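Local coordinates for dual specificity phosphatase 28 (Homo sapiens, PDB 5Y15), which hydrolyses a synthetic aryl phosphate as an atypical dual-specificity phosphatase, with almost no detectable activity on phosphotyrosine and still less on phosphothreonine, at residues V41-S46 against A137-H142; V66-N71 against E111-A116; E104-A109 against A132-A137; K149-V154 against A161-G166. The protein carries 2 engineered substitutions. All coordinates share one frame; numbering follows the deposited sequence.

Contact 1 of 4, residues V41-S46 against A137-H142; sequences VRVAPS and AYLMRH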
loop_
_atom_site.group_PDB
_atom_site.type_symbol
_atom_site.label_atom_id
_atom_site.label_comp_id
_atom_site.label_asym_id
_atom_site.label_seq_id
_atom_site.Cartn_x
_atom_site.Cartn_y
_atom_site.Cartn_z
ATOM N N VAL A 41 18.696 6.668 0.854
ATOM C CA VAL A 41 19.128 7.323 2.081
ATOM C C VAL A 41 18.275 6.834 3.244
ATOM O O VAL A 41 17.052 6.689 3.113
ATOM C CB VAL A 41 19.003 8.851 1.965
ATOM C CG1 VAL A 41 19.374 9.455 3.269
ATOM C CG2 VAL A 41 19.876 9.381 0.874
ATOM N N ARG A 42 18.916 6.568 4.380
ATOM C CA ARG A 42 18.193 6.370 5.634
ATOM C C ARG A 42 17.698 7.722 6.137
ATOM O O ARG A 42 18.499 8.642 6.335
ATOM C CB ARG A 42 19.114 5.716 6.664
ATOM C CG ARG A 42 18.440 5.065 7.860
ATOM C CD ARG A 42 19.496 4.753 8.921
ATOM N NE ARG A 42 19.012 3.958 10.055
ATOM C CZ ARG A 42 18.739 4.454 11.262
ATOM N NH1 ARG A 42 18.882 5.758 11.494
ATOM N NH2 ARG A 42 18.317 3.651 12.242
ATOM N N VAL A 43 16.380 7.879 6.275
ATOM C CA VAL A 43 15.835 9.111 6.855
ATOM C C VAL A 43 15.700 8.983 8.368
ATOM O O VAL A 43 15.892 9.949 9.110
ATOM C CB VAL A 43 14.472 9.446 6.226
ATOM C CG1 VAL A 43 13.819 10.610 6.957
ATOM C CG2 VAL A 43 14.616 9.754 4.736
ATOM N N ALA A 44 15.277 7.807 8.800
ATOM C CA ALA A 44 14.949 7.511 10.181
ATOM C C ALA A 44 14.860 6.001 10.285
ATOM O O ALA A 44 14.880 5.304 9.260
ATOM C CB ALA A 44 13.628 8.187 10.580
ATOM N N PRO A 45 14.747 5.456 11.490
ATOM C CA PRO A 45 14.690 3.995 11.617
ATOM C C PRO A 45 13.605 3.381 10.747
ATOM O O PRO A 45 12.483 3.888 10.669
ATOM C CB PRO A 45 14.404 3.794 13.110
ATOM C CG PRO A 45 15.072 4.974 13.729
ATOM C CD PRO A 45 14.740 6.099 12.821
ATOM N N SER A 46 13.981 2.329 10.029
ATOM C CA SER A 46 13.092 1.539 9.188
ATOM C C SER A 46 12.479 2.341 8.030
ATOM O O SER A 46 11.527 1.881 7.397
ATOM C CB SER A 46 11.999 0.889 10.042
ATOM O OG SER A 46 12.520 -0.241 10.731
ATOM N N ALA A 137 5.243 13.287 5.839
ATOM C CA ALA A 137 3.928 12.976 6.387
ATOM C C ALA A 137 3.975 11.725 7.261
ATOM O O ALA A 137 3.256 11.625 8.268
ATOM C CB ALA A 137 2.910 12.842 5.247
ATOM N N TYR A 138 4.783 10.742 6.877
ATOM C CA TYR A 138 4.866 9.538 7.687
ATOM C C TYR A 138 5.444 9.862 9.059
ATOM O O TYR A 138 4.941 9.385 10.088
ATOM C CB TYR A 138 5.695 8.453 6.991
ATOM C CG TYR A 138 5.948 7.278 7.910
ATOM C CD1 TYR A 138 4.979 6.303 8.103
ATOM C CD2 TYR A 138 7.125 7.187 8.648
ATOM C CE1 TYR A 138 5.192 5.242 8.964
ATOM C CE2 TYR A 138 7.338 6.132 9.538
ATOM C CZ TYR A 138 6.370 5.174 9.693
ATOM O OH TYR A 138 6.589 4.130 10.560
ATOM N N LEU A 139 6.498 10.681 9.094
ATOM C CA LEU A 139 7.090 11.028 10.378
ATOM C C LEU A 139 6.117 11.817 11.243
ATOM O O LEU A 139 6.082 11.641 12.468
ATOM C CB LEU A 139 8.384 11.804 10.166
ATOM C CG LEU A 139 9.466 10.971 9.484
ATOM C CD1 LEU A 139 10.666 11.857 9.233
ATOM C CD2 LEU A 139 9.842 9.798 10.390
ATOM N N MET A 140 5.302 12.676 10.628
ATOM C CA MET A 140 4.329 13.422 11.416
ATOM C C MET A 140 3.238 12.516 11.967
ATOM O O MET A 140 2.827 12.662 13.123
ATOM C CB MET A 140 3.672 14.504 10.564
ATOM C CG MET A 140 4.399 15.818 10.499
ATOM S SD MET A 140 3.468 16.906 9.396
ATOM C CE MET A 140 3.978 16.246 7.912
ATOM N N ARG A 141 2.737 11.601 11.137
ATOM C CA ARG A 141 1.541 10.828 11.459
ATOM C C ARG A 141 1.828 9.677 12.423
ATOM O O ARG A 141 0.987 9.367 13.276
ATOM C CB ARG A 141 0.901 10.322 10.168
ATOM C CG ARG A 141 -0.214 9.312 10.339
ATOM C CD ARG A 141 -1.401 9.900 11.109
ATOM N NE ARG A 141 -2.493 8.935 11.214
ATOM C CZ ARG A 141 -2.644 8.092 12.236
ATOM N NH1 ARG A 141 -1.779 8.098 13.243
ATOM N NH2 ARG A 141 -3.662 7.241 12.250
ATOM N N HIS A 142 2.987 9.013 12.303
ATOM C CA HIS A 142 3.246 7.817 13.099
ATOM C C HIS A 142 4.473 7.890 13.997
ATOM O O HIS A 142 4.701 6.958 14.783
ATOM C CB HIS A 142 3.341 6.580 12.199
ATOM C CG HIS A 142 2.025 6.170 11.624
ATOM N ND1 HIS A 142 1.729 6.269 10.280
ATOM C CD2 HIS A 142 0.910 5.686 12.220
ATOM C CE1 HIS A 142 0.495 5.840 10.069
ATOM N NE2 HIS A 142 -0.023 5.481 11.233
#

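Contact 2 of 4, residues V66-N71 against E111-A116; sequences VTLCVN and EAAVRA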
loop_
_atom_site.group_PDB
_atom_site.type_symbol
_atom_site.label_atom_id
_atom_site.label_comp_id
_atom_site.label_asym_id
_atom_site.label_seq_id
_atom_site.Cartn_x
_atom_site.Cartn_y
_atom_site.Cartn_z
ATOM N N VAL A 66 14.063 -4.029 3.526
ATOM C CA VAL A 66 12.902 -3.310 3.037
ATOM C C VAL A 66 11.847 -4.327 2.648
ATOM O O VAL A 66 12.097 -5.236 1.853
ATOM C CB VAL A 66 13.287 -2.396 1.868
ATOM C CG1 VAL A 66 12.041 -1.892 1.152
ATOM C CG2 VAL A 66 14.088 -1.209 2.398
ATOM N N THR A 67 10.664 -4.191 3.227
ATOM C CA THR A 67 9.564 -5.086 2.944
ATOM C C THR A 67 8.416 -4.369 2.260
ATOM O O THR A 67 7.415 -5.016 1.926
ATOM C CB THR A 67 9.057 -5.735 4.237
ATOM O OG1 THR A 67 8.641 -4.707 5.125
ATOM C CG2 THR A 67 10.175 -6.526 4.913
ATOM N N LEU A 68 8.528 -3.058 2.044
ATOM C CA LEU A 68 7.492 -2.323 1.332
ATOM C C LEU A 68 8.149 -1.194 0.568
ATOM O O LEU A 68 8.910 -0.426 1.159
ATOM C CB LEU A 68 6.441 -1.755 2.295
ATOM C CG LEU A 68 5.397 -0.807 1.698
ATOM C CD1 LEU A 68 4.392 -1.588 0.882
ATOM C CD2 LEU A 68 4.689 0.034 2.763
ATOM N N CYS A 69 7.872 -1.108 -0.735
ATOM C CA CYS A 69 8.302 0.009 -1.570
ATOM C C CYS A 69 7.104 0.903 -1.840
ATOM O O CYS A 69 6.064 0.425 -2.306
ATOM C CB CYS A 69 8.886 -0.482 -2.906
ATOM S SG CYS A 69 10.376 -1.469 -2.689
ATOM N N VAL A 70 7.256 2.194 -1.594
ATOM C CA VAL A 70 6.205 3.161 -1.865
ATOM C C VAL A 70 6.664 3.954 -3.070
ATOM O O VAL A 70 7.575 4.786 -2.963
ATOM C CB VAL A 70 5.922 4.081 -0.670
ATOM C CG1 VAL A 70 4.760 5.046 -1.000
ATOM C CG2 VAL A 70 5.618 3.260 0.603
ATOM N N ASN A 71 6.013 3.712 -4.205
ATOM C CA ASN A 71 6.352 4.319 -5.495
ATOM C C ASN A 71 5.418 5.505 -5.637
ATOM O O ASN A 71 4.241 5.335 -5.942
ATOM C CB ASN A 71 6.163 3.277 -6.599
ATOM C CG ASN A 71 6.532 3.773 -8.016
ATOM O OD1 ASN A 71 6.724 4.964 -8.279
ATOM N ND2 ASN A 71 6.592 2.830 -8.940
ATOM N N GLU A 111 3.433 2.167 8.206
ATOM C CA GLU A 111 3.526 1.840 9.631
ATOM C C GLU A 111 3.330 0.355 9.864
ATOM O O GLU A 111 4.055 -0.252 10.652
ATOM C CB GLU A 111 2.503 2.642 10.437
ATOM C CG GLU A 111 2.457 2.286 11.913
ATOM C CD GLU A 111 3.694 2.753 12.689
ATOM O OE1 GLU A 111 4.618 3.350 12.084
ATOM O OE2 GLU A 111 3.741 2.532 13.921
ATOM N N ALA A 112 2.373 -0.260 9.161
ATOM C CA ALA A 112 2.190 -1.698 9.310
ATOM C C ALA A 112 3.446 -2.453 8.911
ATOM O O ALA A 112 3.808 -3.446 9.552
ATOM C CB ALA A 112 0.999 -2.177 8.481
ATOM N N ALA A 113 4.132 -2.011 7.851
ATOM C CA ALA A 113 5.356 -2.723 7.488
ATOM C C ALA A 113 6.425 -2.541 8.564
ATOM O O ALA A 113 7.146 -3.484 8.905
ATOM C CB ALA A 113 5.862 -2.277 6.106
ATOM N N VAL A 114 6.540 -1.335 9.112
ATOM C CA VAL A 114 7.526 -1.081 10.157
ATOM C C VAL A 114 7.238 -1.922 11.391
ATOM O O VAL A 114 8.147 -2.511 11.985
ATOM C CB VAL A 114 7.548 0.413 10.507
ATOM C CG1 VAL A 114 8.330 0.636 11.794
ATOM C CG2 VAL A 114 8.150 1.194 9.376
ATOM N N ARG A 115 5.972 -1.996 11.793
ATOM C CA ARG A 115 5.621 -2.725 13.004
ATOM C C ARG A 115 5.940 -4.205 12.857
ATOM O O ARG A 115 6.441 -4.832 13.797
ATOM C CB ARG A 115 4.144 -2.522 13.324
ATOM C CG ARG A 115 3.796 -1.113 13.693
ATOM C CD ARG A 115 3.459 -1.058 15.180
ATOM N NE ARG A 115 3.997 0.165 15.726
ATOM C CZ ARG A 115 4.197 0.321 17.022
ATOM N NH1 ARG A 115 3.885 -0.674 17.827
ATOM N NH2 ARG A 115 4.697 1.453 17.516
ATOM N N ALA A 116 5.695 -4.769 11.674
ATOM C CA ALA A 116 5.955 -6.183 11.420
ATOM C C ALA A 116 7.436 -6.513 11.375
ATOM O O ALA A 116 7.787 -7.689 11.215
ATOM C CB ALA A 116 5.285 -6.613 10.111
HETATM O O HOH W 1 7.303 -6.367 7.285
#

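Contact 3 of 4, residues E104-A109 against A132-A137; sequences EPTCAA and AAVCTA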
loop_
_atom_site.group_PDB
_atom_site.type_symbol
_atom_site.label_atom_id
_atom_site.label_comp_id
_atom_site.label_asym_id
_atom_site.label_seq_id
_atom_site.Cartn_x
_atom_site.Cartn_y
_atom_site.Cartn_z
ATOM N N GLU A 104 -2.939 9.515 4.522
ATOM C CA GLU A 104 -3.360 8.622 5.603
ATOM C C GLU A 104 -3.296 7.153 5.191
ATOM O O GLU A 104 -2.663 6.356 5.909
ATOM C CB GLU A 104 -4.757 9.066 6.076
ATOM C CG GLU A 104 -5.170 8.542 7.435
ATOM C CD GLU A 104 -4.137 8.756 8.485
ATOM O OE1 GLU A 104 -3.596 9.877 8.577
ATOM O OE2 GLU A 104 -3.837 7.782 9.210
ATOM N N PRO A 105 -3.846 6.740 4.046
ATOM C CA PRO A 105 -3.722 5.326 3.637
ATOM C C PRO A 105 -2.305 4.879 3.277
ATOM O O PRO A 105 -2.016 3.672 3.341
ATOM C CB PRO A 105 -4.634 5.244 2.403
ATOM C CG PRO A 105 -5.544 6.405 2.531
ATOM C CD PRO A 105 -4.779 7.483 3.178
ATOM N N THR A 106 -1.444 5.781 2.786
ATOM C CA THR A 106 -0.061 5.396 2.496
ATOM C C THR A 106 0.745 5.240 3.788
ATOM O O THR A 106 1.497 4.266 3.960
ATOM C CB THR A 106 0.584 6.451 1.599
ATOM O OG1 THR A 106 -0.198 6.594 0.417
ATOM C CG2 THR A 106 2.000 6.048 1.212
ATOM N N CYS A 107 0.585 6.199 4.699
ATOM C CA CYS A 107 1.270 6.162 5.991
ATOM C C CYS A 107 0.874 4.944 6.810
ATOM O O CYS A 107 1.709 4.377 7.524
ATOM C CB CYS A 107 0.969 7.432 6.768
ATOM S SG CYS A 107 1.769 8.875 6.039
ATOM N N ALA A 108 -0.393 4.523 6.739
ATOM C CA ALA A 108 -0.763 3.339 7.513
ATOM C C ALA A 108 -0.137 2.077 6.944
ATOM O O ALA A 108 0.272 1.190 7.694
ATOM C CB ALA A 108 -2.279 3.198 7.600
ATOM N N ALA A 109 -0.041 1.961 5.621
ATOM C CA ALA A 109 0.655 0.805 5.068
ATOM C C ALA A 109 2.115 0.807 5.488
ATOM O O ALA A 109 2.689 -0.249 5.809
ATOM C CB ALA A 109 0.537 0.784 3.533
ATOM N N ALA A 132 9.828 12.831 -0.720
ATOM C CA ALA A 132 10.165 13.595 0.468
ATOM C C ALA A 132 8.906 13.994 1.211
ATOM O O ALA A 132 8.880 13.989 2.453
ATOM C CB ALA A 132 10.981 14.833 0.095
ATOM N N ALA A 133 7.857 14.347 0.461
ATOM C CA ALA A 133 6.585 14.700 1.079
ATOM C C ALA A 133 5.988 13.508 1.810
ATOM O O ALA A 133 5.514 13.648 2.940
ATOM C CB ALA A 133 5.608 15.219 0.025
ATOM N N VAL A 134 6.018 12.322 1.193
ATOM C CA VAL A 134 5.454 11.144 1.862
ATOM C C VAL A 134 6.266 10.782 3.109
ATOM O O VAL A 134 5.702 10.438 4.159
ATOM C CB VAL A 134 5.358 9.960 0.883
ATOM C CG1 VAL A 134 4.994 8.688 1.631
ATOM C CG2 VAL A 134 4.314 10.244 -0.209
ATOM N N CYS A 135 7.602 10.844 3.020
ATOM C CA CYS A 135 8.415 10.582 4.215
ATOM C C CYS A 135 8.081 11.565 5.334
ATOM O O CYS A 135 7.932 11.181 6.505
ATOM C CB CYS A 135 9.903 10.658 3.869
ATOM S SG CYS A 135 10.465 9.181 3.039
ATOM N N THR A 136 7.947 12.843 4.988
ATOM C CA THR A 136 7.608 13.843 5.987
ATOM C C THR A 136 6.271 13.535 6.653
ATOM O O THR A 136 6.155 13.522 7.897
ATOM C CB THR A 136 7.569 15.204 5.310
ATOM O OG1 THR A 136 8.829 15.430 4.682
ATOM C CG2 THR A 136 7.291 16.302 6.299
ATOM N N ALA A 137 5.243 13.287 5.839
ATOM C CA ALA A 137 3.928 12.976 6.387
ATOM C C ALA A 137 3.975 11.725 7.261
ATOM O O ALA A 137 3.256 11.625 8.268
ATOM C CB ALA A 137 2.910 12.842 5.247
#

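Contact 4 of 4, residues K149-V154 against A161-G166; sequences KAFQMV and AEPNPG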
loop_
_atom_site.group_PDB
_atom_site.type_symbol
_atom_site.label_atom_id
_atom_site.label_comp_id
_atom_site.label_asym_id
_atom_site.label_seq_id
_atom_site.Cartn_x
_atom_site.Cartn_y
_atom_site.Cartn_z
ATOM N N LYS A 149 10.097 19.489 12.319
ATOM C CA LYS A 149 11.137 18.505 12.591
ATOM C C LYS A 149 11.059 17.290 11.681
ATOM O O LYS A 149 12.096 16.676 11.392
ATOM C CB LYS A 149 11.103 18.081 14.061
ATOM C CG LYS A 149 11.985 18.977 14.959
ATOM C CD LYS A 149 11.591 20.454 14.901
ATOM C CE LYS A 149 12.570 21.344 15.658
ATOM N NZ LYS A 149 12.176 22.785 15.575
ATOM N N ALA A 150 9.859 16.894 11.253
ATOM C CA ALA A 150 9.777 15.810 10.286
ATOM C C ALA A 150 10.510 16.201 9.016
ATOM O O ALA A 150 11.379 15.463 8.522
ATOM C CB ALA A 150 8.315 15.476 9.972
ATOM N N PHE A 151 10.223 17.395 8.505
ATOM C CA PHE A 151 10.915 17.768 7.286
ATOM C C PHE A 151 12.398 17.961 7.555
ATOM O O PHE A 151 13.221 17.589 6.718
ATOM C CB PHE A 151 10.327 19.022 6.647
ATOM C CG PHE A 151 10.989 19.356 5.350
ATOM C CD1 PHE A 151 10.905 18.461 4.285
ATOM C CD2 PHE A 151 11.710 20.527 5.187
ATOM C CE1 PHE A 151 11.532 18.723 3.071
ATOM C CE2 PHE A 151 12.330 20.808 3.975
ATOM C CZ PHE A 151 12.248 19.894 2.911
ATOM N N GLN A 152 12.762 18.506 8.733
ATOM C CA GLN A 152 14.180 18.667 9.049
ATOM C C GLN A 152 14.912 17.336 8.982
ATOM O O GLN A 152 16.019 17.252 8.441
ATOM C CB GLN A 152 14.363 19.301 10.436
ATOM C CG GLN A 152 15.823 19.538 10.787
ATOM C CD GLN A 152 16.102 19.393 12.289
ATOM O OE1 GLN A 152 16.303 20.384 12.998
ATOM N NE2 GLN A 152 16.114 18.151 12.773
ATOM N N MET A 153 14.299 16.271 9.493
ATOM C CA MET A 153 14.915 14.959 9.338
ATOM C C MET A 153 15.039 14.570 7.867
ATOM O O MET A 153 16.088 14.075 7.431
ATOM C CB MET A 153 14.112 13.903 10.080
ATOM C CG MET A 153 14.202 13.992 11.583
ATOM S SD MET A 153 13.481 12.459 12.128
ATOM C CE MET A 153 14.844 11.360 11.765
ATOM N N VAL A 154 13.988 14.791 7.076
ATOM C CA VAL A 154 14.074 14.385 5.673
ATOM C C VAL A 154 15.190 15.155 4.972
ATOM O O VAL A 154 16.050 14.568 4.305
ATOM C CB VAL A 154 12.714 14.558 4.971
ATOM C CG1 VAL A 154 12.850 14.326 3.435
ATOM C CG2 VAL A 154 11.686 13.585 5.552
ATOM N N ALA A 161 16.141 17.388 -0.880
ATOM C CA ALA A 161 14.715 17.256 -0.593
ATOM C C ALA A 161 14.004 18.592 -0.668
ATOM O O ALA A 161 14.443 19.580 -0.075
ATOM C CB ALA A 161 14.489 16.625 0.773
ATOM N N GLU A 162 12.891 18.604 -1.403
ATOM C CA GLU A 162 12.069 19.780 -1.632
ATOM C C GLU A 162 10.694 19.410 -2.172
ATOM O O GLU A 162 10.521 19.327 -3.389
ATOM C CB GLU A 162 12.722 20.744 -2.620
ATOM C CG GLU A 162 12.050 22.088 -2.574
ATOM C CD GLU A 162 12.808 23.157 -3.295
ATOM O OE1 GLU A 162 13.384 22.861 -4.361
ATOM O OE2 GLU A 162 12.796 24.305 -2.795
ATOM N N PRO A 163 9.703 19.185 -1.313
ATOM C CA PRO A 163 8.332 19.033 -1.807
ATOM C C PRO A 163 7.956 20.290 -2.556
ATOM O O PRO A 163 8.285 21.395 -2.121
ATOM C CB PRO A 163 7.508 18.903 -0.518
ATOM C CG PRO A 163 8.481 18.292 0.465
ATOM C CD PRO A 163 9.778 19.003 0.149
ATOM N N ASN A 164 7.256 20.121 -3.686
ATOM C CA ASN A 164 6.857 21.283 -4.471
ATOM C C ASN A 164 5.870 22.115 -3.654
ATOM O O ASN A 164 5.329 21.636 -2.653
ATOM C CB ASN A 164 6.309 20.865 -5.851
ATOM C CG ASN A 164 4.899 20.273 -5.821
ATOM O OD1 ASN A 164 3.959 20.874 -5.303
ATOM N ND2 ASN A 164 4.746 19.113 -6.445
ATOM N N PRO A 165 5.669 23.392 -4.008
ATOM C CA PRO A 165 4.869 24.260 -3.126
ATOM C C PRO A 165 3.477 23.742 -2.857
ATOM O O PRO A 165 2.948 23.957 -1.756
ATOM C CB PRO A 165 4.821 25.584 -3.899
ATOM C CG PRO A 165 6.014 25.545 -4.734
ATOM C CD PRO A 165 6.165 24.143 -5.170
ATOM N N GLY A 166 2.871 23.047 -3.819
ATOM C CA GLY A 166 1.555 22.489 -3.570
ATOM C C GLY A 166 1.611 21.381 -2.540
ATOM O O GLY A 166 0.781 21.323 -1.630
#

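Contact 1 of 4, residues V41-S46 against A137-H142
Val43, Ala44 and Leu139 meet through aliphatic carbons alone, and the flat groups stand apart from them: the Arg42 guanidinium has Pro45 N and Ala44 C over one face near its rim, whereas the Arg141 guanidinium has His142 NE2 lying 3.7 Å above its plane, and the His142 ring in turn carries Arg141 CG over one face. The motif beneath the contact is a classic beta bulge in strand 40-44, an outermost strand of the phosphatase sheet, where Val43 and Ala44 both face Leu47. Its signature is visible in the Val43 backbone, whose psi of -40° is far from extended. As a result two consecutive side chains, which would alternate in a regular strand, both start toward helix 130-142.

Leu139 receives them with one methyl each. Its CD1 lies 4.1 Å from Val43 CG1, and the two side chains approach at a slant. Its CG sits beside the backbone N and anti to the carbonyl carbon (chi1 -65°), a rotation that carries the isobutyl fork out toward the bulge. The nearest CA atoms, those of Ala44 and Leu139, remain 8.6 Å apart, so side chains rather than backbones make this buried join. Ala150 and Met153 of helix 147-157 add to the apolar layer, touching Leu139 and Ala44 respectively. Polar ties are peripheral: Pro45 O accepts from Arg143, and Arg141 pairs with Glu104. The second prong of the fork ends with Leu139 CD2 at 4.1 Å from Ala44 CB.

Contact 2 of 4, residues V66-N71 against E111-A116
The backbones of Leu68 and Ala113 come close, CA to CA 6.5 Å, where strand 66-71 runs beneath the last turn of helix 100-115. Helix 100-115 links parallel strands 85-88 and 119-123 as a beta-alpha-beta crossover; strand 66-71 lies between those two in the sheet, and the end of the helix passes over it here. Thr67 leaves the extended conformation, with psi at -2°, and both Thr67 and Leu68 direct their CB toward the helix.

Ala113 offers a single methyl to the pair. Its CB lies 3.9 Å from Leu68 CB, and a small side chain at this point is consistent with the short CA separation. On the more exposed flank Thr67 OG1 stands 3.8 Å from the same Ala113 CB. A water extends that flank: it is 3.0 Å from Thr67 OG1 and gives a weak bond to Ala113 O at 3.3 Å, bridging the threonine to the helix backbone. Leu68 also packs on Met110 and, in the two-chain assembly, on Leu87 of the second subunit.

The helix surface turned from the strand holds a salt bridge one turn long. Glu111 uses OE1 for Tyr138 OH, which joins it to helix 130-142, and OE2 for the arginine four residues on. Arg115 NE donates to Glu111 OE2 over 3.0 Å at 153°, meeting that oxygen from above the carboxylate plane, 39° out of it.

Contact 3 of 4, residues E104-A109 against A132-A137
From Cys107 the side chain starts at a CB that makes no close approach to helix 130-142 and ends in a sulfur that makes the contact. With SG beside the backbone N and anti to the carbonyl carbon (chi1 -70°), the thiol extends to the other helix, where Cys107 SG lies 3.8 Å from Ala137 C and equally near the carbonyl oxygen of that residue. The Ala137 methyl is a little farther, its CB 4.2 Å from Cys107 SG. This is helix-helix packing on one face of the central sheet of the phosphatase fold, between helix 100-115 and the helix that follows the signature phosphate-binding loop. The CA atoms of Cys107 and Ala137, the nearest pair, are 7.3 Å apart, a separation that small side chains permit.

One residue before Cys107, and one turn before Ala137 on the other helix, Thr106 and Val134 cross at about a right angle. Thr106 divides its branches by chemistry: the methyl faces the valine, while OG1 bonds to His102 O within its own helix. Elsewhere on helix 100-115, Ala108 and Ala109 pack on Ala112 and Ala109 of the second subunit. Thr136 OG1 likewise bonds within its helix, donating to Ala132 O at 2.7 Å, while Thr136 N reaches that oxygen from the opposite face of its plane. The apolar end of the interface closes with Thr106 CG2 at 4.0 Å from Val134 CG1.

Contact 4 of 4, residues K149-V154 against A161-G166
Phe151 and Pro163 form the tight part of this contact, approaching from opposite directions until Phe151 CE1 is 3.4 Å from Pro163 CD. The proline carbon comes obliquely to the ring and also lies 3.8 Å from Phe151 CZ. A different approach is made by the carbonyl of Ala161: its O sits at the ring edge, near the ring plane, 3.7 Å from Phe151 CZ, where it faces the slightly positive rim of hydrogens. The same oxygen accepts from Lys155 NZ. The phenyl group reaches the loop because its CG is anti to the backbone N (chi1 -177°). Beside it, Val154 CG1 meets Ala161 CB at 3.9 Å, closing the buried end.

The looser portion follows at once. Phe151 CE1 and Ala161 CB are 4.3 Å apart, and Glu162, whose CB points away from the helix, is exposed; Gln152 is likewise exposed. Beyond Pro163 the chain leaves the contact and Asn164 becomes the N-cap of helix 165-179, its OD1 taking a weak bond from Gly166 N at 2.8 Å and a hydrogen bond from Phe167 N.

Placed in the fold, the contact joins helix 147-157 to the loop leading into helix 165-179. Trp168 of the latter meets Phe151 edge-to-face, Thr136 of helix 130-142 touches both Phe151 and Val154, and Val43 of strand 40-44 also packs on Val154.

In the fold
Contacts 1 and 3 both use helix 130-142 and share Ala137, their centres about 8 Å apart. Contact 3 also shares helix 100-115 with contact 2 (centres about 11 Å apart), and contacts 1 and 2 reach the same mixed sheet. Along the chain, contacts 2 and 3 are nested within the loop closed by contact 1 and interleave; contact 4 follows, its centre about 12 Å from those of contacts 1 and 3 and about 20 Å from that of contact 2. Side chains of contacts 1, 3 and 4 (Val43, Val134, Ala161) lie about 11, 8 and 9 Å from that of engineered Ser124, the inferred phosphocysteine position; contact 2 is remote from it.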